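Conserved hypothetical exported protein (Bacteroides fragilis, PDB 4JJA) is of uncharacterised function but is probably an exported enzyme that cleaves N-acetylmuramic acid linkages of peptidoglycan. Local coordinates at residues D5-A10 against C202-H207; D141-N146 against T209-P214. One frame throughout, in Å; residues are numbered along the deposited sequence.

Interaction 1: residues D5-A10 against C202-H207; sequences DVIIGA and CKNYTH
The amide nitrogen ND2 of N204 donates to the backbone oxygen O of D5 over 2.9 Å, in a nearly straight bond (163° at the hydrogen) that lies close to the plane of the N204 amide but reaches the D5 carbonyl from a tilt. With CG of N204 beside its own backbone N (chi1 -54°), the amide is carried across to the N-terminal segment, where CD1 of I7 packs against the same ND2 at 3.9 Å. This side-chain bond extends a single antiparallel bridge: I7 and K203 form a hydrogen-bonded pair, I7 N giving to K203 O and K203 N to I7 O, each at 2.9 Å. Weaker CA-H...O contacts flank the pair, the shorter running from CA of C202 to O of I7 at 3.2 Å. The two branches of V6 divide the apolar work. CG1, anti to the backbone N (chi1 172°), meets CB of C202 at 4.2 Å, while CG2 approaches CD1 of Y205 obliquely at 4.1 Å, the two side chains lying alongside each other. The hydroxyl of Y205 is hydrogen-bonded to N of N144, and its ring meets that of Y368 edge-to-face. The bridge thus fastens the N-terminal segment, just ahead of helix 13-20, to the loop that leaves strand 197-200, an outermost strand of the six-stranded parallel sheet.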
ATOM      1  N   ASP A   5       2.570 -13.198  19.632  1.00 29.18           N
ATOM      2  CA  ASP A   5       2.830 -12.153  18.660  1.00 26.09           C
ATOM      3  C   ASP A   5       3.040 -12.697  17.262  1.00 21.74           C
ATOM      4  O   ASP A   5       3.441 -13.836  17.070  1.00 19.97           O
ATOM      5  CB  ASP A   5       4.065 -11.392  19.058  1.00 27.08           C
ATOM      6  CG  ASP A   5       3.862 -10.605  20.334  1.00 31.44           C
ATOM      7  OD1 ASP A   5       2.686 -10.471  20.775  1.00 39.06           O
ATOM      8  OD2 ASP A   5       4.873 -10.133  20.880  1.00 35.69           O
ATOM      9  N   VAL A   6       2.734 -11.848  16.295  1.00 17.89           N
ATOM     10  CA  VAL A   6       2.939 -12.242  14.902  1.00 15.18           C
ATOM     11  C   VAL A   6       4.388 -12.619  14.672  1.00 14.01           C
ATOM     12  O   VAL A   6       5.280 -11.912  15.100  1.00 15.54           O
ATOM     13  CB  VAL A   6       2.528 -11.108  13.928  1.00 14.02           C
ATOM     14  CG1 VAL A   6       2.950 -11.476  12.518  1.00 13.80           C
ATOM     15  CG2 VAL A   6       1.039 -10.882  13.987  1.00 16.84           C
ATOM     16  N   ILE A   7       4.602 -13.708  13.951  1.00 12.34           N
ATOM     17  CA  ILE A   7       5.945 -14.080  13.503  1.00 12.51           C
ATOM     18  C   ILE A   7       5.906 -13.929  11.975  1.00 11.77           C
ATOM     19  O   ILE A   7       5.243 -14.680  11.261  1.00 12.34           O
ATOM     20  CB  ILE A   7       6.323 -15.522  13.906  1.00 13.73           C
ATOM     21  CG1 ILE A   7       6.210 -15.733  15.403  1.00 15.97           C
ATOM     22  CG2 ILE A   7       7.704 -15.903  13.387  1.00 16.07           C
ATOM     23  CD1 ILE A   7       6.374 -17.204  15.842  1.00 19.91           C
ATOM     24  N   ILE A   8       6.618 -12.942  11.470  1.00 11.09           N
ATOM     25  CA  ILE A   8       6.606 -12.684  10.037  1.00 10.41           C
ATOM     26  C   ILE A   8       7.369 -13.790   9.295  1.00 11.31           C
ATOM     27  O   ILE A   8       8.147 -14.555   9.885  1.00 11.70           O
ATOM     28  CB  ILE A   8       7.179 -11.306   9.691  1.00 11.46           C
ATOM     29  CG1 ILE A   8       8.659 -11.209  10.059  1.00 11.81           C
ATOM     30  CG2 ILE A   8       6.320 -10.165  10.318  1.00 12.79           C
ATOM     31  CD1 ILE A   8       9.340  -9.931   9.545  1.00 15.09           C
ATOM     32  N   GLY A   9       7.138 -13.898   7.991  1.00 10.87           N
ATOM     33  CA  GLY A   9       7.792 -14.901   7.176  1.00 11.14           C
ATOM     34  C   GLY A   9       9.318 -14.848   7.336  1.00 10.96           C
ATOM     35  O   GLY A   9       9.960 -15.881   7.432  1.00 11.93           O
ATOM     36  N   ALA A  10       9.897 -13.641   7.275  1.00 11.12           N
ATOM     37  CA  ALA A  10      11.361 -13.503   7.253  1.00 12.02           C
ATOM     38  C   ALA A  10      12.019 -14.015   8.527  1.00 12.42           C
ATOM     39  O   ALA A  10      13.198 -14.372   8.499  1.00 13.33           O
ATOM     40  CB  ALA A  10      11.767 -12.080   6.976  1.00 13.08           C
ATOM     41  N   CYS A 202       2.933 -15.691   7.586  1.00  9.60           N
ATOM     42  CA  CYS A 202       3.105 -15.326   8.964  1.00 10.39           C
ATOM     43  C   CYS A 202       2.480 -16.378   9.887  1.00 11.47           C
ATOM     44  O   CYS A 202       1.498 -17.022   9.511  1.00 12.52           O
ATOM     45  CB  CYS A 202       2.371 -14.031   9.269  1.00 10.37           C
ATOM     46  SG  CYS A 202       2.890 -12.600   8.313  1.00 15.22           S
ATOM     47  N   LYS A 203       3.023 -16.476  11.093  1.00 11.71           N
ATOM     48  CA  LYS A 203       2.384 -17.260  12.162  1.00 13.21           C
ATOM     49  C   LYS A 203       1.735 -16.313  13.144  1.00 12.49           C
ATOM     50  O   LYS A 203       2.136 -15.152  13.253  1.00 12.77           O
ATOM     51  CB  LYS A 203       3.376 -18.135  12.890  1.00 14.46           C
ATOM     52  CG  LYS A 203       4.012 -19.176  11.975  1.00 18.85           C
ATOM     53  CD  LYS A 203       5.014 -20.063  12.725  1.00 24.99           C
ATOM     54  CE  LYS A 203       5.393 -21.294  11.939  1.00 31.75           C
ATOM     55  NZ  LYS A 203       4.283 -21.922  11.163  1.00 34.48           N
ATOM     56  N   ASN A 204       0.722 -16.813  13.845  1.00 13.88           N
ATOM     57  CA  ASN A 204      -0.042 -16.034  14.832  1.00 13.78           C
ATOM     58  C   ASN A 204      -0.676 -14.822  14.196  1.00 12.69           C
ATOM     59  O   ASN A 204      -0.651 -13.725  14.732  1.00 14.01           O
ATOM     60  CB  ASN A 204       0.838 -15.652  16.020  1.00 15.30           C
ATOM     61  CG  ASN A 204       1.513 -16.849  16.655  1.00 18.69           C
ATOM     62  OD1 ASN A 204       0.934 -17.965  16.717  1.00 21.92           O
ATOM     63  ND2 ASN A 204       2.741 -16.636  17.116  1.00 21.52           N
ATOM     64  N   TYR A 205      -1.263 -15.057  13.031  1.00 11.73           N
ATOM     65  CA  TYR A 205      -1.867 -13.962  12.240  1.00 10.43           C
ATOM     66  C   TYR A 205      -3.166 -14.411  11.593  1.00 10.11           C
ATOM     67  O   TYR A 205      -3.222 -15.447  10.932  1.00 11.06           O
ATOM     68  CB  TYR A 205      -0.884 -13.516  11.127  1.00  9.94           C
ATOM     69  CG  TYR A 205      -1.398 -12.351  10.314  1.00  9.72           C
ATOM     70  CD1 TYR A 205      -1.622 -11.108  10.877  1.00 10.33           C
ATOM     71  CD2 TYR A 205      -1.648 -12.491   8.953  1.00 10.89           C
ATOM     72  CE1 TYR A 205      -2.155 -10.089  10.102  1.00 10.71           C
ATOM     73  CE2 TYR A 205      -2.163 -11.442   8.172  1.00 11.52           C
ATOM     74  CZ  TYR A 205      -2.371 -10.232   8.749  1.00 10.35           C
ATOM     75  OH  TYR A 205      -2.900  -9.192   7.973  1.00 11.83           O
ATOM     76  N   THR A 206      -4.229 -13.624  11.826  1.00 10.10           N
ATOM     77  CA  THR A 206      -5.508 -13.788  11.170  1.00  9.57           C
ATOM     78  C   THR A 206      -5.864 -12.454  10.534  1.00  9.04           C
ATOM     79  O   THR A 206      -5.253 -11.414  10.817  1.00  9.59           O
ATOM     80  CB  THR A 206      -6.630 -14.149  12.168  1.00 10.74           C
ATOM     81  OG1 THR A 206      -6.892 -13.006  12.967  1.00 11.31           O
ATOM     82  CG2 THR A 206      -6.217 -15.371  13.029  1.00 12.03           C
ATOM     83  N   HIS A 207      -6.944 -12.455   9.758  0.50  8.89           N
ATOM     84  CA  HIS A 207      -7.547 -11.206   9.238  0.50  9.38           C
ATOM     85  C   HIS A 207      -8.386 -10.412  10.245  0.50  9.50           C
ATOM     86  O   HIS A 207      -9.165  -9.507   9.882  0.50  9.34           O
ATOM     87  CB  HIS A 207      -8.308 -11.478   7.956  0.50  9.10           C
ATOM     88  CG  HIS A 207      -7.416 -11.769   6.800  0.50  8.76           C
ATOM     89  ND1 HIS A 207      -6.818 -10.766   6.061  0.50  8.26           N
ATOM     90  CD2 HIS A 207      -6.982 -12.939   6.275  0.50  8.33           C
ATOM     91  CE1 HIS A 207      -6.073 -11.315   5.114  0.50  6.44           C
ATOM     92  NE2 HIS A 207      -6.144 -12.631   5.226  0.50  6.13           N
TER

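Interaction 2: residues D141-N146 against T209-P214; sequences DRPNPN and TMYRLP
CG of P143 sits over one face of the Y211 ring, offset toward its rim, a proline-aromatic CH-pi contact in a pairing that has no direct hydrogen bond between the two segments. This CG stands 3.7 Å from the ring centroid of Y211, only 17° off the normal, and its nearest ring atom is CG of Y211 at 3.5 Å. With CG anti to the backbone N (chi1 179°), the Y211 ring is carried across to P143. Beyond the ring, the Y211 hydroxyl and NH1 of R142 share a water that accepts from the arginine in the plane of its guanidinium edge. A second apolar contact follows along the chain, CD1 of L213 meeting CB of P145 at 3.6 Å. Polar backbone groups are joined through water instead: one molecule donates to O of P145 and O of Y211, at 2.8 Å each, and another accepts from N of Y211 and lies within hydrogen-bonding distance of O of N144 and O of T209. The proline-rich loop after strand 136-140 is thereby packed against the loop that runs from strand 197-200 toward helix 224-233, whose residues M224 and Y228 touch P145 and M210 (present as selenomethionine), respectively.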
ATOM      1  N   ASP A 141       6.023 -13.389   3.909  1.00  8.52           N
ATOM      2  CA  ASP A 141       4.844 -12.540   4.063  1.00  8.48           C
ATOM      3  C   ASP A 141       4.951 -11.663   5.296  1.00  8.53           C
ATOM      4  O   ASP A 141       5.588 -12.047   6.311  1.00  9.73           O
ATOM      5  CB  ASP A 141       3.569 -13.379   4.097  1.00  8.88           C
ATOM      6  CG  ASP A 141       2.391 -12.781   3.362  1.00  8.45           C
ATOM      7  OD1 ASP A 141       2.558 -11.867   2.537  1.00 10.01           O
ATOM      8  OD2 ASP A 141       1.273 -13.353   3.597  1.00 10.02           O
ATOM      9  N   ARG A 142       4.335 -10.494   5.224  1.00  8.53           N
ATOM     10  CA  ARG A 142       4.163  -9.592   6.348  1.00  8.97           C
ATOM     11  C   ARG A 142       2.687  -9.251   6.444  1.00  8.25           C
ATOM     12  O   ARG A 142       1.964  -9.300   5.462  1.00  9.12           O
ATOM     13  CB  ARG A 142       5.000  -8.327   6.223  1.00 10.26           C
ATOM     14  CG  ARG A 142       6.498  -8.598   6.309  1.00 12.86           C
ATOM     15  CD  ARG A 142       7.330  -7.328   6.247  1.00 12.64           C
ATOM     16  NE  ARG A 142       8.756  -7.702   6.246  1.00 13.09           N
ATOM     17  CZ  ARG A 142       9.610  -7.511   7.228  1.00 13.03           C
ATOM     18  NH1 ARG A 142       9.256  -6.850   8.327  1.00 13.59           N
ATOM     19  NH2 ARG A 142      10.851  -7.956   7.093  1.00 13.85           N
ATOM     20  N   PRO A 143       2.241  -8.884   7.641  1.00  8.45           N
ATOM     21  CA  PRO A 143       0.843  -8.516   7.796  1.00  8.14           C
ATOM     22  C   PRO A 143       0.397  -7.336   6.966  1.00  8.20           C
ATOM     23  O   PRO A 143       1.211  -6.488   6.627  1.00  9.86           O
ATOM     24  CB  PRO A 143       0.723  -8.170   9.302  1.00  8.92           C
ATOM     25  CG  PRO A 143       1.765  -8.990   9.935  1.00 11.04           C
ATOM     26  CD  PRO A 143       2.915  -8.923   8.947  1.00  9.87           C
ATOM     27  N   ASN A 144      -0.898  -7.316   6.664  1.00  8.00           N
ATOM     28  CA  ASN A 144      -1.542  -6.126   6.140  1.00  7.63           C
ATOM     29  C   ASN A 144      -2.141  -5.403   7.337  1.00  7.31           C
ATOM     30  O   ASN A 144      -3.039  -5.954   7.973  1.00  7.97           O
ATOM     31  CB  ASN A 144      -2.616  -6.541   5.132  1.00  7.21           C
ATOM     32  CG  ASN A 144      -3.361  -5.373   4.535  1.00  6.04           C
ATOM     33  OD1 ASN A 144      -3.252  -4.236   5.019  1.00  7.88           O
ATOM     34  ND2 ASN A 144      -4.183  -5.672   3.514  1.00  8.27           N
ATOM     35  N   PRO A 145      -1.672  -4.180   7.674  1.00  7.01           N
ATOM     36  CA  PRO A 145      -2.227  -3.497   8.839  1.00  7.20           C
ATOM     37  C   PRO A 145      -3.686  -3.093   8.661  1.00  7.07           C
ATOM     38  O   PRO A 145      -4.361  -2.781   9.621  1.00  8.36           O
ATOM     39  CB  PRO A 145      -1.324  -2.274   8.981  1.00  8.19           C
ATOM     40  CG  PRO A 145      -0.858  -2.001   7.561  1.00  8.14           C
ATOM     41  CD  PRO A 145      -0.663  -3.359   6.963  1.00  7.60           C
ATOM     42  N   ASN A 146      -4.147  -3.091   7.408  1.00  7.43           N
ATOM     43  CA  ASN A 146      -5.540  -2.873   7.032  1.00  7.40           C
ATOM     44  C   ASN A 146      -6.162  -4.176   6.474  1.00  7.82           C
ATOM     45  O   ASN A 146      -7.068  -4.145   5.650  1.00  8.41           O
ATOM     46  CB  ASN A 146      -5.653  -1.696   6.033  1.00  7.78           C
ATOM     47  CG  ASN A 146      -5.507  -0.370   6.724  1.00  7.45           C
ATOM     48  OD1 ASN A 146      -6.277  -0.072   7.663  1.00  8.47           O
ATOM     49  ND2 ASN A 146      -4.622   0.489   6.221  1.00  8.77           N
ATOM     50  N   THR A 209      -6.200  -9.789  13.171  1.00 10.10           N
ATOM     51  CA  THR A 209      -5.070  -9.316  13.900  1.00  9.69           C
ATOM     52  C   THR A 209      -4.786  -7.874  13.483  1.00  9.95           C
ATOM     53  O   THR A 209      -4.735  -7.585  12.287  1.00 10.94           O
ATOM     54  CB  THR A 209      -3.841 -10.144  13.580  1.00 10.57           C
ATOM     55  OG1 THR A 209      -4.101 -11.514  13.845  1.00 11.50           O
ATOM     56  CG2 THR A 209      -2.574  -9.671  14.342  1.00 12.75           C
HETATM   57  N   MSE A 210      -4.506  -7.003  14.435  1.00  9.79           N
HETATM   58  CA  MSE A 210      -4.188  -5.600  14.217  1.00  9.43           C
HETATM   59  C   MSE A 210      -2.714  -5.379  14.418  1.00 10.04           C
HETATM   60  O   MSE A 210      -2.279  -4.853  15.447  1.00 12.19           O
HETATM   61  CB  MSE A 210      -5.015  -4.706  15.142  1.00 10.05           C
HETATM   62  CG  MSE A 210      -6.512  -5.000  15.043  1.00 11.67           C
HETATM   63 SE   MSE A 210      -7.296  -4.897  13.269  0.75 10.93          SE
HETATM   64  CE  MSE A 210      -6.930  -3.028  12.899  1.00 14.69           C
ATOM     65  N   TYR A 211      -1.919  -5.796  13.439  1.00  8.59           N
ATOM     66  CA  TYR A 211      -0.487  -5.638  13.485  1.00  8.54           C
ATOM     67  C   TYR A 211      -0.099  -4.205  13.355  1.00  8.32           C
ATOM     68  O   TYR A 211      -0.597  -3.505  12.474  1.00  9.38           O
ATOM     69  CB  TYR A 211       0.152  -6.459  12.400  1.00  9.07           C
ATOM     70  CG  TYR A 211       1.661  -6.368  12.308  1.00  8.18           C
ATOM     71  CD1 TYR A 211       2.500  -7.088  13.146  1.00  9.71           C
ATOM     72  CD2 TYR A 211       2.267  -5.607  11.314  1.00  8.19           C
ATOM     73  CE1 TYR A 211       3.860  -7.034  12.989  1.00 11.18           C
ATOM     74  CE2 TYR A 211       3.618  -5.569  11.138  1.00  8.90           C
ATOM     75  CZ  TYR A 211       4.423  -6.314  11.975  1.00 10.46           C
ATOM     76  OH  TYR A 211       5.796  -6.237  11.759  1.00 12.04           O
ATOM     77  N   ARG A 212       0.860  -3.777  14.174  1.00  8.88           N
ATOM     78  CA  ARG A 212       1.382  -2.415  14.170  0.70  8.58           C
ATOM     79  C   ARG A 212       2.782  -2.411  13.587  1.00  9.18           C
ATOM     80  O   ARG A 212       3.589  -3.271  13.910  1.00 10.66           O
ATOM     81  CB  ARG A 212       1.390  -1.862  15.596  0.70 10.26           C
ATOM     82  CG  ARG A 212       0.003  -1.706  16.119  0.70  9.54           C
ATOM     83  CD  ARG A 212      -0.097  -1.109  17.477  0.70 10.09           C
ATOM     84  NE  ARG A 212       0.099   0.293  17.579  0.70  9.80           N
ATOM     85  CZ  ARG A 212      -0.873   1.198  17.498  0.70 12.00           C
ATOM     86  NH1 ARG A 212      -2.122   0.873  17.248  0.70 11.55           N
ATOM     87  NH2 ARG A 212      -0.556   2.441  17.698  0.70 13.65           N
ATOM     88  N   LEU A 213       3.041  -1.493  12.688  1.00  9.61           N
ATOM     89  CA  LEU A 213       4.262  -1.479  11.921  1.00 10.00           C
ATOM     90  C   LEU A 213       5.379  -0.868  12.760  1.00 10.10           C
ATOM     91  O   LEU A 213       5.246   0.239  13.240  1.00 12.05           O
ATOM     92  CB  LEU A 213       4.086  -0.627  10.663  1.00 10.78           C
ATOM     93  CG  LEU A 213       3.428  -1.339   9.499  1.00 13.63           C
ATOM     94  CD1 LEU A 213       2.153  -2.032   9.715  1.00 16.37           C
ATOM     95  CD2 LEU A 213       3.351  -0.432   8.315  1.00 14.10           C
ATOM     96  N   PRO A 214       6.499  -1.577  12.921  1.00 10.88           N
ATOM     97  CA  PRO A 214       7.597  -1.005  13.705  1.00 11.84           C
ATOM     98  C   PRO A 214       8.320   0.123  13.010  1.00 11.35           C
ATOM     99  O   PRO A 214       8.918   0.978  13.697  1.00 12.26           O
ATOM    100  CB  PRO A 214       8.521  -2.211  13.907  1.00 14.52           C
ATOM    101  CG  PRO A 214       8.234  -3.137  12.690  1.00 13.05           C
ATOM    102  CD  PRO A 214       6.773  -2.980  12.492  1.00 11.56           C
TER
HETATM  103  O   HOH W   1       7.009  -5.368   9.347  1.00 13.23           O
HETATM  104  O   HOH W   2      -2.662  -6.636  10.732  1.00 10.21           O
HETATM  105  O   HOH W   3      -5.135  -8.297   9.226  1.00 13.57           O
HETATM  106  O   HOH W   4      -3.347  -3.139  12.219  1.00  9.58           O
HETATM  107  O   HOH W   5      -5.567  -5.717  10.221  1.00 12.08           O

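Overall arrangement
The two contacts show how loops beyond neighbouring strands of a parallel sheet can be knitted together. Their centres lie about 9 Å apart on the same side of the chain's centre, and their segments alternate along the chain: 5-10, 141-146, 202-207, 209-214. Adjacent strands 136-140 and 197-200 lead into the loops holding the last three. Direct links join the contacts: G9 N lies 2.9 Å from D141 O, a probable hydrogen bond, and the side chain of I8 packs on R142. Interaction 1 thus ties the N-terminal segment to this edge of the sheet, and interaction 2 continues the packing toward helix 224-233.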